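Long-range contacts in probable 2-dehydro-3-deoxygalactonokinase DgoK1 (Sinorhizobium meliloti, PDB 3T69), which probably phosphorylates the sugar acid 2-dehydro-3-deoxy-D-galactonate with ATP, a kinase step in bacterial galactonate and galactose breakdown: residues A32-A37 / L56-A61; C70-A75 / V124-E129; G78-G83 / R97-P102. One frame throughout, in Å; residues are numbered along the deposited sequence.

Contact 1: A32-A37 / L56-A61; sequences AERRSA and LAAVSA
Arg34, on strand 30-36, reaches across to Ala58 and Val59 at the C-terminal end of helix 50-58, and nearly all of its side chain is used on the way. Its CB points toward the helix, and chi1 of -65° lays CG beside the backbone N, where CG meets Val59 CG1 at 3.6 Å. CD runs past the same methyl at 4.0 Å, the two side chains sliding by each other in opposite directions. Bends at chi2 and chi3, both in the -80s, then fold the chain over so that its flat end lies against Ala58. NE is 3.7 Å from Ala58 CB and also hydrogen-bonds His55 ND1, one turn back on the helix, which probably limits the rotation of the group. Ala58 CB stands 3.4 Å above the guanidinium plane, over its centre, and so lies near CZ and both terminal nitrogens, NH1 and NH2; the contact is made by a face. Two residues earlier on the strand, Ala32 CB packs on Val59 CG1 at 4.0 Å, an apolar patch continuous with the aliphatic part of Arg34.

Val59 is where the chain leaves helical geometry. A Schellman motif closes the helix, with Ser60 as C-prime residue: Ala61 N bonds Leu56 O (3.2 Å) and Ser60 N bonds Ala57 O (2.9 Å).

At this surface site helix 50-58 packs on the antiparallel strands 19-24 and 30-36. Ala32 and Val59 both rest on Ile23, and the strands, the helix and strand 67-71 follow in the beta-beta-beta-alpha-beta order expected of an actin-like (ASKHA) nucleotide-binding domain.

Contact 2: C70-A75 / V124-E129; sequences CGMAGA and VMRGEE
Backbone packing brings Gly71 and Gly127 together, their CA atoms 4.0 Å apart. Gly71 CA also directs a C-H at Arg126 O (3.5 Å, 160° at the hydrogen). Both glycines have backbone angles that would press a CB against the preceding carbonyl.

Apolar contact comes from Met72 and Ala75. The Met72 CB points away, but a bend at chi2 (-59°) swings SD and CE back over the stem of Arg126, CE meeting Arg126 CB at 3.5 Å. Ala75 CB lies against Arg126 CD at 3.8 Å, while Met40 of helix 40-43 touches both Met72 and Ala75.

The place is a junction in the ASKHA fold: strand 67-71, parallel to strand 9-14, leads into a 3-10 turn, and strand 123-125 passes into helix 128-139, which leads on to the second sheet.

Polar and charged contacts centre on the Arg126 guanidinium. Gly74 O stands 3.1 Å above its plane, toward the rim, where no N-H points at it. NH1 instead hydrogen-bonds Gly83 O, and the group makes a cation-pi contact with Tyr84. A leucine in place of Arg126 would probably leave Gly83 O without this donor and Tyr84 without its cation.

At the N-terminus of helix 128-139, whose N-cap is Gly127, Glu129 turns back on its own backbone: Gly127 N bonds the syn lone pair of Glu129 OE1, 2.8 Å long and nearly straight at 171°.

Contact 3: G78-G83 / R97-P102; sequences GWKEAG and RATAIP. With SO4 (sulfate ion), chain F.
Beside the first sheet of this ASKHA-type fold, the loop running from strand 67-71 to strand 84-86 passes the short strand 99-101, where Trp79 meets Ile101 and Lys80 meets Ala100. The touching parts, residues 79-83 and 99-102, run 145° apart, and strands 84-86 and 99-101 both pair with strand 108-116.

Ile101 faces the indole as a CH-pi partner: CD1 lies over the face of the six-membered ring, 21° off its normal, although its exact depth is doubtful because the model places it too near. CG2 reaches farther along the ring, 3.6 Å from Trp79 CZ2. Phe48 stacks on the same indole and His49 meets it edge-to-face.

Thr99 covers the next part of the loop, OG1 lying 3.7 Å from Ala82 CA and CG2 3.9 Å from Glu81 O.

Lys80 stretches over the strand with its chain fully extended (chi1 -170°), which carries NZ to Ala100 O for a 3.1 Å hydrogen bond nearly along the C=O axis. Beside it a sulfate, probably from the crystallisation liquor, takes up the backbone N-H of the same residue. Lys80 NZ is 4.1 Å from sulfate O1, a distance at which the opposite charges would probably still attract. Ala100 N bonds sulfate O4 at 3.0 Å and, weakly, sulfate O1 at 3.4 Å.

All three contacts reach the same eight-stranded sheet but at different depths. Contact 2 is buried near the middle of the chain, contact 3 is partly buried, and contact 1 lies at the surface, its centre about 21 Å from those of the other two. Contact 1 depends on methyls and an arginine laid face-on against an alanine methyl; contact 2 on close glycine backbones around a buried arginine; contact 3 on an aromatic face and an exposed lysine near an anion. Contacts 2 and 3 adjoin: contact 3 is nested within the loop that contact 2 closes, and Gly74 O probably accepts a hydrogen bond from Ala82 N. Contact 1 touches neither.

Contact 1: A32-A37 / L56-A61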
ATOM      1  N   ALA B  32     -18.894 -33.992   9.278  1.00 74.12           N
ATOM      2  CA  ALA B  32     -19.244 -33.220   8.077  1.00 74.12           C
ATOM      3  C   ALA B  32     -18.390 -31.927   7.927  1.00 74.51           C
ATOM      4  O   ALA B  32     -17.477 -31.695   8.740  1.00 74.79           O
ATOM      5  CB  ALA B  32     -20.721 -32.934   8.038  1.00 73.47           C
ATOM      6  N   GLU B  33     -18.668 -31.114   6.893  1.00 74.65           N
ATOM      7  CA  GLU B  33     -17.870 -29.894   6.544  1.00 74.81           C
ATOM      8  C   GLU B  33     -18.624 -28.944   5.592  1.00 74.26           C
ATOM      9  O   GLU B  33     -19.380 -29.381   4.731  1.00 74.03           O
ATOM     10  CB  GLU B  33     -16.501 -30.252   5.908  1.00 75.09           C
ATOM     11  CG  GLU B  33     -15.580 -29.030   5.558  1.00 77.56           C
ATOM     12  CD  GLU B  33     -14.990 -29.048   4.122  1.00 80.31           C
ATOM     13  OE1 GLU B  33     -14.529 -30.124   3.653  1.00 81.91           O
ATOM     14  OE2 GLU B  33     -14.979 -27.979   3.459  1.00 79.11           O
ATOM     15  N   ARG B  34     -18.416 -27.640   5.765  1.00 73.92           N
ATOM     16  CA  ARG B  34     -18.948 -26.625   4.846  1.00 73.26           C
ATOM     17  C   ARG B  34     -17.937 -25.490   4.662  1.00 73.38           C
ATOM     18  O   ARG B  34     -17.259 -25.075   5.616  1.00 73.03           O
ATOM     19  CB  ARG B  34     -20.294 -26.063   5.330  1.00 72.79           C
ATOM     20  CG  ARG B  34     -21.429 -27.065   5.363  1.00 69.78           C
ATOM     21  CD  ARG B  34     -22.113 -27.179   4.029  1.00 66.21           C
ATOM     22  NE  ARG B  34     -23.107 -26.127   3.866  1.00 62.63           N
ATOM     23  CZ  ARG B  34     -23.898 -25.982   2.809  1.00 61.16           C
ATOM     24  NH1 ARG B  34     -23.829 -26.828   1.807  1.00 61.72           N
ATOM     25  NH2 ARG B  34     -24.774 -24.988   2.760  1.00 61.99           N
ATOM     26  N   ARG B  35     -17.828 -25.031   3.419  1.00 73.26           N
ATOM     27  CA  ARG B  35     -16.995 -23.903   3.052  1.00 73.24           C
ATOM     28  C   ARG B  35     -17.815 -22.911   2.228  1.00 73.46           C
ATOM     29  O   ARG B  35     -18.736 -23.285   1.502  1.00 73.73           O
ATOM     30  CB  ARG B  35     -15.774 -24.365   2.250  1.00 72.94           C
ATOM     31  CG  ARG B  35     -14.634 -24.880   3.095  1.00 73.59           C
ATOM     32  CD  ARG B  35     -13.335 -25.117   2.306  1.00 75.30           C
ATOM     33  NE  ARG B  35     -12.363 -25.921   3.060  1.00 77.89           N
ATOM     34  CZ  ARG B  35     -11.914 -25.640   4.293  1.00 79.78           C
ATOM     35  NH1 ARG B  35     -12.361 -24.575   4.960  1.00 81.46           N
ATOM     36  NH2 ARG B  35     -11.031 -26.438   4.888  1.00 78.96           N
ATOM     37  N   SER B  36     -17.476 -21.639   2.344  1.00 73.58           N
ATOM     38  CA  SER B  36     -18.019 -20.637   1.455  1.00 73.90           C
ATOM     39  C   SER B  36     -17.218 -19.356   1.654  1.00 74.06           C
ATOM     40  O   SER B  36     -16.221 -19.348   2.392  1.00 73.95           O
ATOM     41  CB  SER B  36     -19.498 -20.424   1.747  1.00 73.93           C
ATOM     42  OG  SER B  36     -19.674 -20.077   3.105  1.00 74.69           O
ATOM     43  N   ALA B  37     -17.649 -18.286   0.993  1.00 74.07           N
ATOM     44  CA  ALA B  37     -16.949 -17.010   1.037  1.00 74.11           C
ATOM     45  C   ALA B  37     -17.765 -15.945   1.773  1.00 74.10           C
ATOM     46  O   ALA B  37     -17.492 -14.760   1.668  1.00 74.07           O
ATOM     47  CB  ALA B  37     -16.609 -16.551  -0.374  1.00 73.95           C
ATOM     48  N   LEU B  56     -26.075 -25.290   9.068  1.00 67.19           N
ATOM     49  CA  LEU B  56     -26.475 -26.286  10.046  1.00 66.57           C
ATOM     50  C   LEU B  56     -27.575 -27.167   9.505  1.00 66.37           C
ATOM     51  O   LEU B  56     -27.510 -28.386   9.690  1.00 66.08           O
ATOM     52  CB  LEU B  56     -26.909 -25.633  11.362  1.00 66.51           C
ATOM     53  CG  LEU B  56     -25.796 -25.230  12.351  1.00 66.67           C
ATOM     54  CD1 LEU B  56     -26.425 -24.695  13.640  1.00 66.22           C
ATOM     55  CD2 LEU B  56     -24.799 -26.356  12.672  1.00 64.35           C
ATOM     56  N   ALA B  57     -28.571 -26.555   8.851  1.00 65.77           N
ATOM     57  CA  ALA B  57     -29.630 -27.311   8.197  1.00 66.19           C
ATOM     58  C   ALA B  57     -29.001 -28.239   7.135  1.00 66.74           C
ATOM     59  O   ALA B  57     -29.196 -29.471   7.145  1.00 66.21           O
ATOM     60  CB  ALA B  57     -30.657 -26.370   7.560  1.00 65.81           C
ATOM     61  N   ALA B  58     -28.200 -27.631   6.261  1.00 67.03           N
ATOM     62  CA  ALA B  58     -27.531 -28.352   5.211  1.00 67.45           C
ATOM     63  C   ALA B  58     -27.003 -29.686   5.732  1.00 67.70           C
ATOM     64  O   ALA B  58     -27.440 -30.745   5.255  1.00 68.55           O
ATOM     65  CB  ALA B  58     -26.422 -27.519   4.611  1.00 67.42           C
ATOM     66  N   VAL B  59     -26.127 -29.645   6.738  1.00 67.15           N
ATOM     67  CA  VAL B  59     -25.449 -30.864   7.219  1.00 66.46           C
ATOM     68  C   VAL B  59     -26.247 -31.820   8.145  1.00 66.12           C
ATOM     69  O   VAL B  59     -25.661 -32.769   8.707  1.00 65.89           O
ATOM     70  CB  VAL B  59     -24.014 -30.562   7.841  1.00 66.61           C
ATOM     71  CG1 VAL B  59     -23.101 -29.896   6.842  1.00 66.36           C
ATOM     72  CG2 VAL B  59     -24.090 -29.719   9.110  1.00 66.74           C
ATOM     73  N   SER B  60     -27.554 -31.593   8.309  1.00 65.57           N
ATOM     74  CA  SER B  60     -28.357 -32.411   9.244  1.00 66.45           C
ATOM     75  C   SER B  60     -27.754 -32.435  10.708  1.00 66.86           C
ATOM     76  O   SER B  60     -27.519 -33.496  11.332  1.00 67.37           O
ATOM     77  CB  SER B  60     -28.618 -33.829   8.662  1.00 65.62           C
ATOM     78  N   ALA B  61     -27.499 -31.237  11.236  1.00 66.68           N
ATOM     79  CA  ALA B  61     -27.015 -31.065  12.604  1.00 65.98           C
ATOM     80  C   ALA B  61     -28.143 -31.225  13.608  1.00 65.31           C
ATOM     81  O   ALA B  61     -29.256 -30.740  13.378  1.00 64.66           O
ATOM     82  CB  ALA B  61     -26.381 -29.684  12.772  1.00 66.22           C
TER

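Contact 2: C70-A75 / V124-E129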
ATOM      1  N   CYS B  70     -14.420 -19.128  16.345  1.00 46.74           N
ATOM      2  CA  CYS B  70     -13.298 -18.235  16.468  1.00 46.80           C
ATOM      3  C   CYS B  70     -13.323 -17.241  15.286  1.00 46.43           C
ATOM      4  O   CYS B  70     -14.045 -17.458  14.315  1.00 46.85           O
ATOM      5  CB  CYS B  70     -11.991 -19.054  16.514  1.00 46.90           C
ATOM      6  SG  CYS B  70     -11.504 -19.818  14.948  1.00 50.33           S
ATOM      7  N   GLY B  71     -12.540 -16.159  15.373  1.00 45.66           N
ATOM      8  CA  GLY B  71     -12.367 -15.233  14.255  1.00 44.30           C
ATOM      9  C   GLY B  71     -13.154 -13.934  14.322  1.00 43.62           C
ATOM     10  O   GLY B  71     -13.668 -13.534  15.360  1.00 43.57           O
ATOM     11  N   MET B  72     -13.273 -13.286  13.176  1.00 43.11           N
ATOM     12  CA  MET B  72     -13.875 -11.971  13.099  1.00 41.67           C
ATOM     13  C   MET B  72     -15.373 -12.007  13.401  1.00 42.58           C
ATOM     14  O   MET B  72     -16.060 -10.980  13.401  1.00 43.01           O
ATOM     15  CB  MET B  72     -13.585 -11.343  11.730  1.00 40.78           C
ATOM     16  CG  MET B  72     -12.147 -10.942  11.507  1.00 37.83           C
ATOM     17  SD  MET B  72     -11.418  -9.757  12.649  1.00 36.86           S
ATOM     18  CE  MET B  72      -9.776 -10.408  12.477  1.00 42.48           C
ATOM     19  N   ALA B  73     -15.925 -13.171  13.691  1.00 42.73           N
ATOM     20  CA  ALA B  73     -17.328 -13.136  14.117  1.00 42.46           C
ATOM     21  C   ALA B  73     -17.403 -12.307  15.432  1.00 42.29           C
ATOM     22  O   ALA B  73     -18.483 -11.793  15.822  1.00 42.23           O
ATOM     23  CB  ALA B  73     -17.860 -14.541  14.319  1.00 41.68           C
ATOM     24  N   GLY B  74     -16.250 -12.196  16.098  1.00 41.00           N
ATOM     25  CA  GLY B  74     -16.156 -11.568  17.406  1.00 41.72           C
ATOM     26  C   GLY B  74     -15.625 -10.139  17.413  1.00 42.28           C
ATOM     27  O   GLY B  74     -15.387  -9.592  18.473  1.00 41.94           O
ATOM     28  N   ALA B  75     -15.459  -9.528  16.247  1.00 43.19           N
ATOM     29  CA  ALA B  75     -15.073  -8.111  16.179  1.00 45.03           C
ATOM     30  C   ALA B  75     -16.244  -7.198  16.396  1.00 45.80           C
ATOM     31  O   ALA B  75     -17.393  -7.616  16.229  1.00 45.78           O
ATOM     32  CB  ALA B  75     -14.432  -7.809  14.843  1.00 45.10           C
ATOM     33  N   VAL B 124      -3.105  -6.543  17.334  1.00 35.95           N
ATOM     34  CA  VAL B 124      -4.400  -7.167  17.509  1.00 35.61           C
ATOM     35  C   VAL B 124      -4.550  -8.428  16.671  1.00 35.74           C
ATOM     36  O   VAL B 124      -3.971  -8.534  15.593  1.00 36.10           O
ATOM     37  CB  VAL B 124      -5.462  -6.092  17.238  1.00 35.46           C
ATOM     38  CG1 VAL B 124      -6.344  -6.396  15.993  1.00 33.79           C
ATOM     39  CG2 VAL B 124      -6.172  -5.759  18.515  1.00 31.59           C
ATOM     40  N   MET B 125      -5.242  -9.418  17.195  1.00 36.02           N
ATOM     41  CA  MET B 125      -5.377 -10.696  16.457  1.00 36.46           C
ATOM     42  C   MET B 125      -6.667 -11.303  16.885  1.00 36.92           C
ATOM     43  O   MET B 125      -6.970 -11.333  18.063  1.00 37.18           O
ATOM     44  CB  MET B 125      -4.163 -11.636  16.632  1.00 36.25           C
ATOM     45  CG  MET B 125      -4.268 -12.819  17.619  1.00 37.65           C
ATOM     46  SD  MET B 125      -2.941 -14.098  17.614  1.00 29.56           S
ATOM     47  CE  MET B 125      -1.508 -13.073  17.627  1.00 34.40           C
ATOM     48  N   ARG B 126      -7.482 -11.658  15.911  1.00 37.57           N
ATOM     49  CA  ARG B 126      -8.744 -12.295  16.170  1.00 38.44           C
ATOM     50  C   ARG B 126      -8.867 -13.588  15.286  1.00 39.50           C
ATOM     51  O   ARG B 126      -9.269 -13.515  14.115  1.00 40.07           O
ATOM     52  CB  ARG B 126      -9.835 -11.254  15.906  1.00 38.50           C
ATOM     53  CG  ARG B 126     -10.998 -11.299  16.817  1.00 38.98           C
ATOM     54  CD  ARG B 126     -12.065 -10.258  16.550  1.00 36.64           C
ATOM     55  NE  ARG B 126     -11.992  -9.111  17.458  1.00 39.54           N
ATOM     56  CZ  ARG B 126     -12.182  -9.141  18.789  1.00 39.71           C
ATOM     57  NH1 ARG B 126     -12.484 -10.269  19.417  1.00 35.21           N
ATOM     58  NH2 ARG B 126     -12.088  -8.012  19.498  1.00 39.42           N
ATOM     59  N   GLY B 127      -8.458 -14.758  15.807  1.00 40.35           N
ATOM     60  CA  GLY B 127      -8.586 -16.052  15.071  1.00 41.58           C
ATOM     61  C   GLY B 127      -7.331 -16.926  14.978  1.00 43.39           C
ATOM     62  O   GLY B 127      -7.374 -18.179  15.040  1.00 44.97           O
ATOM     63  N   GLU B 128      -6.201 -16.268  14.787  1.00 44.04           N
ATOM     64  CA  GLU B 128      -4.882 -16.872  14.797  1.00 43.42           C
ATOM     65  C   GLU B 128      -4.544 -17.334  16.198  1.00 43.47           C
ATOM     66  O   GLU B 128      -3.616 -18.150  16.387  1.00 43.87           O
ATOM     67  CB  GLU B 128      -3.831 -15.832  14.321  1.00 44.26           C
ATOM     68  CG  GLU B 128      -3.902 -15.376  12.823  1.00 44.31           C
ATOM     69  CD  GLU B 128      -4.862 -14.245  12.557  1.00 47.93           C
ATOM     70  OE1 GLU B 128      -5.391 -13.667  13.533  1.00 51.58           O
ATOM     71  OE2 GLU B 128      -5.113 -13.912  11.373  1.00 47.15           O
ATOM     72  N   GLU B 129      -5.236 -16.814  17.212  1.00 43.23           N
ATOM     73  CA  GLU B 129      -4.931 -17.322  18.557  1.00 43.60           C
ATOM     74  C   GLU B 129      -5.496 -18.741  18.683  1.00 44.21           C
ATOM     75  O   GLU B 129      -4.982 -19.526  19.429  1.00 44.72           O
ATOM     76  CB  GLU B 129      -5.422 -16.424  19.717  1.00 42.80           C
ATOM     77  CG  GLU B 129      -6.893 -16.534  20.023  1.00 41.63           C
ATOM     78  CD  GLU B 129      -7.687 -16.055  18.849  1.00 45.21           C
ATOM     79  OE1 GLU B 129      -7.246 -15.036  18.272  1.00 48.82           O
ATOM     80  OE2 GLU B 129      -8.704 -16.676  18.480  1.00 42.79           O
TER

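Contact 3: G78-G83 / R97-P102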
ATOM      1  N   GLY B  78     -19.011  -7.072  13.817  1.00 51.21           N
ATOM      2  CA  GLY B  78     -19.322  -8.456  13.590  1.00 49.13           C
ATOM      3  C   GLY B  78     -20.539  -8.870  14.360  1.00 48.19           C
ATOM      4  O   GLY B  78     -21.388  -8.046  14.686  1.00 48.24           O
ATOM      5  N   TRP B  79     -20.618 -10.161  14.662  1.00 47.81           N
ATOM      6  CA  TRP B  79     -21.756 -10.691  15.385  1.00 47.68           C
ATOM      7  C   TRP B  79     -21.947 -10.115  16.783  1.00 47.44           C
ATOM      8  O   TRP B  79     -22.998  -9.579  17.087  1.00 47.80           O
ATOM      9  CB  TRP B  79     -21.709 -12.209  15.472  1.00 47.64           C
ATOM     10  CG  TRP B  79     -23.100 -12.816  15.682  1.00 48.00           C
ATOM     11  CD1 TRP B  79     -24.263 -12.141  15.974  1.00 46.18           C
ATOM     12  CD2 TRP B  79     -23.453 -14.214  15.622  1.00 48.89           C
ATOM     13  NE1 TRP B  79     -25.305 -13.030  16.070  1.00 49.53           N
ATOM     14  CE2 TRP B  79     -24.841 -14.305  15.861  1.00 47.58           C
ATOM     15  CE3 TRP B  79     -22.726 -15.397  15.383  1.00 48.22           C
ATOM     16  CZ2 TRP B  79     -25.512 -15.519  15.898  1.00 45.75           C
ATOM     17  CZ3 TRP B  79     -23.409 -16.604  15.394  1.00 47.20           C
ATOM     18  CH2 TRP B  79     -24.786 -16.655  15.648  1.00 46.02           C
ATOM     19  N   LYS B  80     -20.947 -10.280  17.633  1.00 47.26           N
ATOM     20  CA  LYS B  80     -20.966  -9.726  18.969  1.00 47.24           C
ATOM     21  C   LYS B  80     -19.527  -9.563  19.405  1.00 47.86           C
ATOM     22  O   LYS B  80     -18.709 -10.434  19.142  1.00 48.19           O
ATOM     23  CB  LYS B  80     -21.702 -10.640  19.928  1.00 46.78           C
ATOM     24  CG  LYS B  80     -21.945  -9.986  21.255  1.00 45.25           C
ATOM     25  CD  LYS B  80     -22.893 -10.785  22.078  1.00 44.78           C
ATOM     26  CE  LYS B  80     -22.911 -10.276  23.491  1.00 46.98           C
ATOM     27  NZ  LYS B  80     -23.534 -11.318  24.324  1.00 50.79           N
ATOM     28  N   GLU B  81     -19.200  -8.434  20.026  1.00 48.42           N
ATOM     29  CA  GLU B  81     -17.824  -8.181  20.409  1.00 49.67           C
ATOM     30  C   GLU B  81     -17.376  -9.262  21.424  1.00 49.01           C
ATOM     31  O   GLU B  81     -17.931  -9.377  22.513  1.00 49.37           O
ATOM     32  CB  GLU B  81     -17.647  -6.728  20.921  1.00 49.71           C
ATOM     33  CG  GLU B  81     -16.432  -6.518  21.844  1.00 55.91           C
ATOM     34  CD  GLU B  81     -15.754  -5.127  21.749  1.00 64.16           C
ATOM     35  OE1 GLU B  81     -14.665  -4.992  22.392  1.00 65.11           O
ATOM     36  OE2 GLU B  81     -16.283  -4.203  21.047  1.00 64.99           O
ATOM     37  N   ALA B  82     -16.421 -10.092  21.033  1.00 48.53           N
ATOM     38  CA  ALA B  82     -15.765 -11.025  21.964  1.00 48.37           C
ATOM     39  C   ALA B  82     -14.632 -10.203  22.553  1.00 47.87           C
ATOM     40  O   ALA B  82     -14.390  -9.101  22.124  1.00 49.51           O
ATOM     41  CB  ALA B  82     -15.247 -12.235  21.199  1.00 47.55           C
ATOM     42  N   GLY B  83     -13.908 -10.635  23.541  1.00 47.21           N
ATOM     43  CA  GLY B  83     -12.934  -9.633  23.990  1.00 44.95           C
ATOM     44  C   GLY B  83     -11.585  -9.782  23.340  1.00 43.71           C
ATOM     45  O   GLY B  83     -11.471 -10.217  22.196  1.00 42.94           O
ATOM     46  N   ARG B  97     -12.431 -17.472  28.552  1.00 46.83           N
ATOM     47  CA  ARG B  97     -12.885 -16.115  28.283  1.00 46.41           C
ATOM     48  C   ARG B  97     -13.901 -15.944  27.122  1.00 44.83           C
ATOM     49  O   ARG B  97     -14.214 -14.815  26.711  1.00 44.07           O
ATOM     50  CB  ARG B  97     -11.675 -15.187  28.145  1.00 47.10           C
ATOM     51  CG  ARG B  97     -11.328 -14.475  29.446  1.00 52.07           C
ATOM     52  CD  ARG B  97     -10.459 -15.295  30.318  1.00 60.21           C
ATOM     53  NE  ARG B  97     -11.126 -15.735  31.550  1.00 69.31           N
ATOM     54  CZ  ARG B  97     -10.751 -16.821  32.268  1.00 73.67           C
ATOM     55  NH1 ARG B  97      -9.727 -17.611  31.849  1.00 70.49           N
ATOM     56  NH2 ARG B  97     -11.417 -17.138  33.398  1.00 72.08           N
ATOM     57  N   ALA B  98     -14.428 -17.051  26.611  1.00 43.48           N
ATOM     58  CA  ALA B  98     -15.367 -16.991  25.494  1.00 42.73           C
ATOM     59  C   ALA B  98     -16.684 -16.270  25.812  1.00 43.38           C
ATOM     60  O   ALA B  98     -17.096 -16.145  26.970  1.00 43.70           O
ATOM     61  CB  ALA B  98     -15.632 -18.352  24.976  1.00 42.44           C
ATOM     62  N   THR B  99     -17.359 -15.801  24.770  1.00 43.55           N
ATOM     63  CA  THR B  99     -18.505 -14.913  24.917  1.00 43.35           C
ATOM     64  C   THR B  99     -19.751 -15.577  24.323  1.00 44.23           C
ATOM     65  O   THR B  99     -19.729 -16.028  23.202  1.00 43.76           O
ATOM     66  CB  THR B  99     -18.203 -13.532  24.195  1.00 42.90           C
ATOM     67  OG1 THR B  99     -17.167 -12.814  24.878  1.00 40.58           O
ATOM     68  CG2 THR B  99     -19.423 -12.672  24.044  1.00 41.98           C
ATOM     69  N   ALA B 100     -20.853 -15.611  25.069  1.00 45.48           N
ATOM     70  CA  ALA B 100     -22.051 -16.291  24.581  1.00 45.94           C
ATOM     71  C   ALA B 100     -22.769 -15.427  23.550  1.00 46.61           C
ATOM     72  O   ALA B 100     -22.742 -14.204  23.634  1.00 46.14           O
ATOM     73  CB  ALA B 100     -22.986 -16.627  25.732  1.00 44.68           C
ATOM     74  N   ILE B 101     -23.392 -16.089  22.586  1.00 47.97           N
ATOM     75  CA  ILE B 101     -24.471 -15.513  21.792  1.00 49.67           C
ATOM     76  C   ILE B 101     -25.783 -16.090  22.314  1.00 51.09           C
ATOM     77  O   ILE B 101     -25.958 -17.310  22.344  1.00 51.33           O
ATOM     78  CB  ILE B 101     -24.274 -15.784  20.280  1.00 49.65           C
ATOM     79  CG1 ILE B 101     -22.905 -15.235  19.892  1.00 49.12           C
ATOM     80  CG2 ILE B 101     -25.457 -15.234  19.454  1.00 48.26           C
ATOM     81  CD1 ILE B 101     -22.780 -14.824  18.537  1.00 52.19           C
ATOM     82  N   PRO B 102     -26.680 -15.215  22.801  1.00 52.79           N
ATOM     83  CA  PRO B 102     -27.893 -15.738  23.423  1.00 53.77           C
ATOM     84  C   PRO B 102     -28.664 -16.615  22.433  1.00 54.36           C
ATOM     85  O   PRO B 102     -28.810 -16.255  21.277  1.00 54.23           O
ATOM     86  CB  PRO B 102     -28.685 -14.456  23.782  1.00 53.33           C
ATOM     87  CG  PRO B 102     -27.666 -13.389  23.881  1.00 52.83           C
ATOM     88  CD  PRO B 102     -26.654 -13.733  22.814  1.00 53.10           C
TER
HETATM   89  S   SO4 F 332     -21.143 -13.969  28.516  0.50 31.64           S
HETATM   90  O1  SO4 F 332     -22.009 -13.452  27.461  0.50 31.77           O
HETATM   91  O2  SO4 F 332     -20.316 -12.903  29.012  0.50 30.50           O
HETATM   92  O3  SO4 F 332     -21.868 -14.596  29.595  0.50 30.47           O
HETATM   93  O4  SO4 F 332     -20.328 -15.063  27.991  0.50 33.90           O